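Local coordinates for protein formiminotetrahydrofolate cyclodeaminase (Thermotoga maritima, PDB 1O5H) that probably catalyses the cyclisation and deamination of 5-formiminotetrahydrofolate, releasing ammonia and leaving 5,10-methenyltetrahydrofolate, at residues 164-167 against 168-172. Sequence-based numbering, arbitrary orientation.
Sequences EKVN and VLINL
Asn171 turns its side-chain amide back along the helix onto the carbonyl of Asn167, one turn earlier, where ND2 donates to O at 2.7 Å. The acceptor lies close to the amide plane of Asn171, and the donor sits tilted 30° from the carbonyl plane of Asn167. CG of Asn171 stands anti to its own carbonyl carbon (chi1 -73°), which carries the amide towards the preceding turn. The same oxygen also receives the backbone N of Asn171, but weakly, at 3.4 Å, so this carbonyl is gripped mainly by the side chain. Losing this amide to an alanine here is likely to leave the Asn167 carbonyl with little more than that weak backbone bond. The side chains of Asn167 and Ile170 run side by side in the same direction, with ND2 of Asn167 3.5 Å from the Ile170 methyl CD1. A chi1 of 58° sets CG1 of Ile170 between its backbone N and carbonyl carbon, leaving CD1 beside that amide. On the same flank, CG1 of Val166 and CG2 of Ile170 make a loose apolar contact at 4.4 Å. Regular i to i+4 bonds hold the turns beneath: Val168 N to Glu164 O, Leu169 N to Lys165 O at 2.9 Å, and Ile170 N to Val166 O. Further out, the second subunit approaches this flank: its Asn152 donates to OD1 of Asn167, and its Ser148 packs on Asn167 and Ile170. Elsewhere around the helix, Lys165 forms a salt bridge with Glu192 of helix 178-206, while Glu164 and Val168 meet helix 107-141. This is the last two turns or so of helix 147-172, with an asparagine side chain folded back onto the carbonyl four residues earlier, in an all-helical subunit where one helix joins intrachain packing to the dimer interface.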
ATOM      1  N   GLU A 164      -4.124  -2.601  -9.254  1.00 31.50           N
ATOM      2  CA  GLU A 164      -4.943  -3.590  -9.898  1.00 30.36           C
ATOM      3  C   GLU A 164      -5.438  -3.169 -11.271  1.00 32.23           C
ATOM      4  O   GLU A 164      -5.564  -4.014 -12.157  1.00 34.38           O
ATOM      5  CB  GLU A 164      -6.092  -3.942  -8.992  1.00 28.48           C
ATOM      6  CG  GLU A 164      -5.589  -4.352  -7.625  1.00 29.89           C
ATOM      7  CD  GLU A 164      -4.788  -5.630  -7.635  1.00 33.72           C
ATOM      8  OE1 GLU A 164      -4.733  -6.306  -8.683  1.00 43.72           O
ATOM      9  OE2 GLU A 164      -4.222  -5.980  -6.578  1.00 46.61           O
ATOM     10  N   LYS A 165      -5.688  -1.879 -11.466  1.00 31.80           N
ATOM     11  CA  LYS A 165      -6.091  -1.385 -12.773  1.00 32.21           C
ATOM     12  C   LYS A 165      -5.023  -1.734 -13.775  1.00 35.81           C
ATOM     13  O   LYS A 165      -5.332  -2.300 -14.854  1.00 40.09           O
ATOM     14  CB  LYS A 165      -6.254   0.118 -12.766  1.00 33.49           C
ATOM     15  CG  LYS A 165      -6.640   0.690 -14.091  1.00 30.66           C
ATOM     16  CD  LYS A 165      -6.735   2.203 -14.014  1.00 28.10           C
ATOM     17  CE  LYS A 165      -7.286   2.753 -15.313  1.00 33.55           C
ATOM     18  NZ  LYS A 165      -7.310   4.213 -15.209  1.00 39.45           N
ATOM     19  N   VAL A 166      -3.766  -1.438 -13.440  1.00 32.76           N
ATOM     20  CA  VAL A 166      -2.701  -1.842 -14.344  1.00 34.24           C
ATOM     21  C   VAL A 166      -2.757  -3.356 -14.629  1.00 36.09           C
ATOM     22  O   VAL A 166      -2.641  -3.792 -15.789  1.00 37.57           O
ATOM     23  CB  VAL A 166      -1.327  -1.389 -13.859  1.00 36.57           C
ATOM     24  CG1 VAL A 166      -0.197  -2.256 -14.460  1.00 30.15           C
ATOM     25  CG2 VAL A 166      -1.131   0.073 -14.206  1.00 27.65           C
ATOM     26  N   ASN A 167      -2.978  -4.154 -13.589  1.00 34.40           N
ATOM     27  CA  ASN A 167      -3.015  -5.581 -13.802  1.00 36.05           C
ATOM     28  C   ASN A 167      -4.217  -6.044 -14.623  1.00 36.74           C
ATOM     29  O   ASN A 167      -4.082  -6.920 -15.490  1.00 37.74           O
ATOM     30  CB  ASN A 167      -2.820  -6.326 -12.491  1.00 37.49           C
ATOM     31  CG  ASN A 167      -1.429  -6.107 -11.918  1.00 32.26           C
ATOM     32  OD1 ASN A 167      -1.273  -5.834 -10.740  1.00 39.83           O
ATOM     33  ND2 ASN A 167      -0.416  -6.194 -12.765  1.00 39.11           N
ATOM     34  N   VAL A 168      -5.374  -5.423 -14.410  1.00 36.56           N
ATOM     35  CA  VAL A 168      -6.497  -5.644 -15.327  1.00 35.70           C
ATOM     36  C   VAL A 168      -6.130  -5.328 -16.782  1.00 37.25           C
ATOM     37  O   VAL A 168      -6.355  -6.153 -17.676  1.00 37.46           O
ATOM     38  CB  VAL A 168      -7.730  -4.858 -14.932  1.00 33.70           C
ATOM     39  CG1 VAL A 168      -8.730  -4.833 -16.072  1.00 30.42           C
ATOM     40  CG2 VAL A 168      -8.345  -5.498 -13.731  1.00 34.05           C
ATOM     41  N   LEU A 169      -5.548  -4.156 -17.031  1.00 37.54           N
ATOM     42  CA  LEU A 169      -5.244  -3.812 -18.420  1.00 38.28           C
ATOM     43  C   LEU A 169      -4.152  -4.647 -19.068  1.00 40.10           C
ATOM     44  O   LEU A 169      -4.285  -4.980 -20.245  1.00 41.62           O
ATOM     45  CB  LEU A 169      -4.969  -2.340 -18.606  1.00 35.87           C
ATOM     46  CG  LEU A 169      -6.124  -1.469 -18.140  1.00 31.75           C
ATOM     47  CD1 LEU A 169      -5.813  -0.023 -18.405  1.00 22.39           C
ATOM     48  CD2 LEU A 169      -7.381  -1.852 -18.838  1.00 37.94           C
ATOM     49  N   ILE A 170      -3.094  -5.001 -18.340  1.00 40.07           N
ATOM     50  CA  ILE A 170      -2.076  -5.852 -18.972  1.00 42.35           C
ATOM     51  C   ILE A 170      -2.707  -7.133 -19.468  1.00 43.61           C
ATOM     52  O   ILE A 170      -2.338  -7.622 -20.527  1.00 47.23           O
ATOM     53  CB  ILE A 170      -0.816  -6.142 -18.095  1.00 42.48           C
ATOM     54  CG1 ILE A 170      -1.210  -6.819 -16.762  1.00 46.55           C
ATOM     55  CG2 ILE A 170       0.055  -4.861 -17.972  1.00 35.38           C
ATOM     56  CD1 ILE A 170      -0.067  -7.521 -15.970  1.00 44.88           C
ATOM     57  N   ASN A 171      -3.679  -7.663 -18.734  1.00 44.34           N
ATOM     58  CA  ASN A 171      -4.346  -8.869 -19.180  1.00 44.62           C
ATOM     59  C   ASN A 171      -5.300  -8.684 -20.340  1.00 45.70           C
ATOM     60  O   ASN A 171      -5.227  -9.414 -21.341  1.00 49.60           O
ATOM     61  CB  ASN A 171      -5.010  -9.528 -18.018  1.00 44.75           C
ATOM     62  CG  ASN A 171      -4.012 -10.185 -17.111  1.00 51.04           C
ATOM     63  OD1 ASN A 171      -3.580 -11.312 -17.367  1.00 74.53           O
ATOM     64  ND2 ASN A 171      -3.613  -9.492 -16.072  1.00 29.69           N
ATOM     65  N   LEU A 172      -6.156  -7.684 -20.240  1.00 44.19           N
ATOM     66  CA  LEU A 172      -7.092  -7.401 -21.316  1.00 45.69           C
ATOM     67  C   LEU A 172      -6.469  -7.333 -22.697  1.00 47.80           C
ATOM     68  O   LEU A 172      -7.037  -7.876 -23.651  1.00 48.67           O
ATOM     69  CB  LEU A 172      -7.834  -6.099 -21.048  1.00 45.84           C
ATOM     70  CG  LEU A 172      -8.896  -6.265 -19.974  1.00 43.01           C
ATOM     71  CD1 LEU A 172      -9.743  -5.036 -19.936  1.00 36.81           C
ATOM     72  CD2 LEU A 172      -9.727  -7.502 -20.276  1.00 35.69           C
TER